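Local structure of designed helical repeat protein (5CWQ) at residues A[202-205]-A[206-210]; A[220-223]-A[224-228]. The protein has no known natural function, being a computationally designed scaffold of stacked helices built to explore which helical repeat folds are possible. All blocks are in the same frame, centred on the assembly; numbering follows the deposited sequence.

Contact 1 of 2, residues A[202-205]-A[206-210]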
loop_
_atom_site.group_PDB
_atom_site.type_symbol
_atom_site.label_atom_id
_atom_site.label_comp_id
_atom_site.label_asym_id
_atom_site.label_seq_id
_atom_site.Cartn_x
_atom_site.Cartn_y
_atom_site.Cartn_z
ATOM N N GLY A 202 11.857 0.535 23.996
ATOM C CA GLY A 202 13.104 0.684 23.268
ATOM C C GLY A 202 13.162 -0.185 22.024
ATOM O O GLY A 202 14.244 -0.525 21.546
ATOM N N ASP A 203 11.994 -0.539 21.497
ATOM C CA ASP A 203 11.906 -1.362 20.293
ATOM C C ASP A 203 11.913 -0.462 19.063
ATOM O O ASP A 203 10.870 -0.178 18.474
ATOM C CB ASP A 203 10.645 -2.229 20.330
ATOM C CG ASP A 203 10.660 -3.335 19.290
ATOM O OD1 ASP A 203 11.416 -3.232 18.298
ATOM O OD2 ASP A 203 9.906 -4.315 19.469
ATOM N N SER A 204 13.105 -0.016 18.683
ATOM C CA SER A 204 13.262 0.978 17.629
ATOM C C SER A 204 12.722 0.525 16.276
ATOM O O SER A 204 12.232 1.341 15.498
ATOM C CB SER A 204 14.736 1.351 17.488
ATOM O OG SER A 204 15.209 1.962 18.674
ATOM N N GLU A 205 12.816 -0.766 15.986
ATOM C CA GLU A 205 12.339 -1.273 14.704
ATOM C C GLU A 205 10.825 -1.124 14.593
ATOM O O GLU A 205 10.318 -0.619 13.591
ATOM C CB GLU A 205 12.742 -2.735 14.514
ATOM C CG GLU A 205 12.270 -3.344 13.199
ATOM C CD GLU A 205 12.768 -2.584 11.976
ATOM O OE1 GLU A 205 13.788 -1.868 12.084
ATOM O OE2 GLU A 205 12.138 -2.704 10.903
ATOM N N VAL A 206 10.109 -1.556 15.627
ATOM C CA VAL A 206 8.653 -1.462 15.647
ATOM C C VAL A 206 8.221 -0.001 15.585
ATOM O O VAL A 206 7.239 0.339 14.925
ATOM C CB VAL A 206 8.062 -2.135 16.908
ATOM C CG1 VAL A 206 6.556 -1.903 17.008
ATOM C CG2 VAL A 206 8.365 -3.622 16.894
ATOM N N LYS A 207 8.966 0.856 16.278
ATOM C CA LYS A 207 8.709 2.290 16.272
ATOM C C LYS A 207 8.731 2.833 14.849
ATOM O O LYS A 207 7.831 3.565 14.440
ATOM C CB LYS A 207 9.743 3.020 17.132
ATOM C CG LYS A 207 9.591 4.535 17.157
ATOM C CD LYS A 207 10.742 5.210 17.902
ATOM C CE LYS A 207 12.053 5.098 17.142
ATOM N NZ LYS A 207 13.160 5.803 17.840
ATOM N N ARG A 208 9.768 2.468 14.101
ATOM C CA ARG A 208 9.924 2.932 12.729
ATOM C C ARG A 208 8.771 2.459 11.851
ATOM O O ARG A 208 8.255 3.219 11.033
ATOM C CB ARG A 208 11.254 2.446 12.154
ATOM C CG ARG A 208 12.470 3.046 12.832
ATOM C CD ARG A 208 13.697 2.176 12.624
ATOM N NE ARG A 208 14.811 2.604 13.467
ATOM C CZ ARG A 208 15.766 1.798 13.920
ATOM N NH1 ARG A 208 15.757 0.506 13.621
ATOM N NH2 ARG A 208 16.735 2.284 14.683
ATOM N N LEU A 209 8.372 1.203 12.025
ATOM C CA LEU A 209 7.283 0.627 11.241
ATOM C C LEU A 209 5.946 1.279 11.583
ATOM O O LEU A 209 5.130 1.543 10.698
ATOM C CB LEU A 209 7.205 -0.886 11.466
ATOM C CG LEU A 209 8.415 -1.697 10.987
ATOM C CD1 LEU A 209 8.299 -3.146 11.427
ATOM C CD2 LEU A 209 8.573 -1.612 9.474
ATOM N N ALA A 210 5.726 1.538 12.868
ATOM C CA ALA A 210 4.503 2.191 13.316
ATOM C C ALA A 210 4.418 3.617 12.770
ATOM O O ALA A 210 3.329 4.122 12.487
ATOM C CB ALA A 210 4.437 2.198 14.836
HETATM O O HOH W 1 13.341 3.804 19.744
HETATM O O HOH W 2 15.378 -0.617 10.768
#
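D203 meets V206 across the first turn of helix 204-230: its carboxylate OD1 accepts a weak but nearly straight bond from V206 N (3.4 Å, 170° at the hydrogen), while OD2 lies 3.1 Å from V206 CG2. Aspartate suits this N-cap because its short chain, with CG anti to the backbone N (chi1 -166°), reaches forward to the amide of V206 in the first turn. D203 O also takes the amide of K207.

On the outer side, R208 runs back toward the helix start. E205 OE1 sits in the plane of its guanidinium, at the edge, in a weak salt bridge to NH1 (3.4 Å), and S204 CB lies over one face. A water joins S204 OG to K207 NZ (2.8 Å to each).

V206 is buried against V194 and A198 of helix 174-201, and L209 rests on A151 and I155 of helix 147-171, while E205 and R208 lie at the surface. G202, whose positive phi favours glycine, closes a Schellman motif just before D203; helix stop and N-cap together make the tight helix-to-helix turn of an alpha-helical repeat.

Contact 2 of 2, residues A[220-223]-A[224-228]. With PO4 (phosphate ion), chain F.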
loop_
_atom_site.group_PDB
_atom_site.type_symbol
_atom_site.label_atom_id
_atom_site.label_comp_id
_atom_site.label_asym_id
_atom_site.label_seq_id
_atom_site.Cartn_x
_atom_site.Cartn_y
_atom_site.Cartn_z
ATOM N N ALA A 220 -3.572 10.065 4.066
ATOM C CA ALA A 220 -4.884 9.633 3.604
ATOM C C ALA A 220 -5.962 10.600 4.077
ATOM O O ALA A 220 -6.856 10.970 3.318
ATOM C CB ALA A 220 -5.180 8.226 4.094
ATOM N N ARG A 221 -5.865 11.010 5.338
ATOM C CA ARG A 221 -6.821 11.945 5.912
ATOM C C ARG A 221 -6.720 13.304 5.230
ATOM O O ARG A 221 -7.733 13.891 4.855
ATOM C CB ARG A 221 -6.594 12.089 7.417
ATOM C CG ARG A 221 -7.584 13.020 8.093
ATOM C CD ARG A 221 -7.456 12.989 9.607
ATOM N NE ARG A 221 -6.118 13.364 10.057
ATOM C CZ ARG A 221 -5.824 13.762 11.290
ATOM N NH1 ARG A 221 -6.774 13.852 12.212
ATOM N NH2 ARG A 221 -4.574 14.079 11.603
ATOM N N ARG A 222 -5.497 13.798 5.066
ATOM C CA ARG A 222 -5.280 15.074 4.396
ATOM C C ARG A 222 -5.826 15.050 2.972
ATOM O O ARG A 222 -6.414 16.028 2.513
ATOM C CB ARG A 222 -3.789 15.429 4.377
ATOM C CG ARG A 222 -3.257 15.943 5.704
ATOM C CD ARG A 222 -1.879 16.568 5.544
ATOM N NE ARG A 222 -0.907 15.634 4.976
ATOM C CZ ARG A 222 -0.163 14.789 5.687
ATOM N NH1 ARG A 222 -0.267 14.741 7.010
ATOM N NH2 ARG A 222 0.693 13.984 5.070
ATOM N N HIS A 223 -5.633 13.929 2.282
ATOM C CA HIS A 223 -6.069 13.802 0.895
ATOM C C HIS A 223 -7.581 13.955 0.792
ATOM O O HIS A 223 -8.080 14.704 -0.042
ATOM C CB HIS A 223 -5.635 12.454 0.318
ATOM C CG HIS A 223 -5.790 12.355 -1.168
ATOM N ND1 HIS A 223 -4.933 12.983 -2.048
ATOM C CD2 HIS A 223 -6.699 11.703 -1.929
ATOM C CE1 HIS A 223 -5.308 12.720 -3.288
ATOM N NE2 HIS A 223 -6.377 11.946 -3.244
ATOM N N VAL A 224 -8.301 13.240 1.651
ATOM C CA VAL A 224 -9.756 13.319 1.689
ATOM C C VAL A 224 -10.237 14.720 2.052
ATOM O O VAL A 224 -11.149 15.254 1.421
ATOM C CB VAL A 224 -10.340 12.318 2.705
ATOM C CG1 VAL A 224 -11.838 12.526 2.871
ATOM C CG2 VAL A 224 -10.053 10.899 2.263
ATOM N N GLN A 225 -9.631 15.301 3.081
ATOM C CA GLN A 225 -10.070 16.590 3.605
ATOM C C GLN A 225 -9.783 17.746 2.652
ATOM O O GLN A 225 -10.497 18.748 2.657
ATOM C CB GLN A 225 -9.402 16.864 4.955
ATOM C CG GLN A 225 -9.856 15.943 6.075
ATOM C CD GLN A 225 -11.316 16.142 6.442
ATOM O OE1 GLN A 225 -12.206 15.541 5.839
ATOM N NE2 GLN A 225 -11.568 16.989 7.435
ATOM N N GLU A 226 -8.740 17.605 1.841
ATOM C CA GLU A 226 -8.293 18.686 0.966
ATOM C C GLU A 226 -8.670 18.440 -0.495
ATOM O O GLU A 226 -8.441 19.295 -1.353
ATOM C CB GLU A 226 -6.778 18.864 1.091
ATOM C CG GLU A 226 -6.319 19.221 2.500
ATOM C CD GLU A 226 -4.813 19.161 2.662
ATOM O OE1 GLU A 226 -4.123 18.766 1.700
ATOM O OE2 GLU A 226 -4.318 19.508 3.755
ATOM N N CYS A 227 -9.248 17.272 -0.766
ATOM C CA CYS A 227 -9.616 16.876 -2.124
ATOM C C CYS A 227 -10.569 17.869 -2.786
ATOM O O CYS A 227 -11.617 18.201 -2.231
ATOM C CB CYS A 227 -10.253 15.483 -2.106
ATOM S SG CYS A 227 -10.983 14.971 -3.668
ATOM N N ARG A 228 -10.185 18.340 -3.971
ATOM C CA ARG A 228 -11.022 19.223 -4.784
ATOM C C ARG A 228 -11.461 20.476 -4.029
ATOM O O ARG A 228 -12.646 20.801 -3.988
ATOM C CB ARG A 228 -12.255 18.466 -5.287
ATOM C CG ARG A 228 -11.938 17.314 -6.225
ATOM C CD ARG A 228 -13.190 16.525 -6.569
ATOM N NE ARG A 228 -12.910 15.414 -7.474
ATOM C CZ ARG A 228 -12.848 15.515 -8.800
ATOM N NH1 ARG A 228 -13.039 16.685 -9.398
ATOM N NH2 ARG A 228 -12.589 14.439 -9.530
HETATM P P PO4 F . -8.921 16.844 10.406
HETATM O O1 PO4 F . -7.789 17.525 11.136
HETATM O O2 PO4 F . -9.888 17.882 9.892
HETATM O O3 PO4 F . -9.638 15.908 11.350
HETATM O O4 PO4 F . -8.366 16.056 9.244
#
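Q225 and R221, one helical turn apart near the C-terminal end of helix 204-230, bring their CG atoms to 4.2 Å in the usual i to i+4 arrangement of an alpha helix, here the last helix of a stacked helical repeat. The backbone bond from Q225 N to R221 O (3.0 Å) fixes their spacing. R221 leaves the helix with CG anti to its amide nitrogen and bends at chi3 (59°), whereas Q225 bends at chi2 (-66°); the two chains then border a phosphate, probably from the crystallisation liquor. Q225 NE2 donates to its O2 (3.1 Å), and Y181 OH bonds the same ion. R221 meets it mainly with its aliphatic part, CD lying 3.2 Å from O4, while O1 stands over one guanidinium face near the rim. The positive charge nevertheless probably favours the anion. The amide of Q225, able both to donate and to accept, bonds two groups here: NE2 holds the phosphate and OE1 accepts from the backbone N of H234, a residue of the C-terminal histidine tag.

On the next flank R222 and E226 run side by side in the same direction, yet their charged ends do not meet: R222 NE and E226 OE2 are 5.3 Å apart, so any attraction is probably weak, without a salt bridge. E226 instead folds CB and CG against R222 O.

The inward face is small and apolar. A220 packs on L162 and A184, and V224 on A165 and A177, which lets the helix sit close to both neighbours, helices 147-171 and 174-201. V224 CG2 reaches A220 O at 3.4 Å. The side chain of H223, at the margin of this face, touches E166 and C169 of helix 147-171. C227 SG is disulfide-bonded to C169 SG.

How the contacts relate
Both contacts lie on helix 204-230, contact 1 at its start and contact 2 near its end, with centres about 27 Å apart and no touch between them. Contact 1 is a surface contact with one buried residue, V206; contact 2 is partly buried, with A220, V224 and C227 turned inward. Each rests on helices 147-171 and 174-201, at different points along their length. Both share i to i+4 backbone bonds, but their side-chain chemistry follows position: the first turn of contact 1 has one amide, that of V206, weakly capped by D203, with a salt bridge and one water bridge, whereas contact 2 has an anion beside its polar flank and a disulfide to helix 147-171.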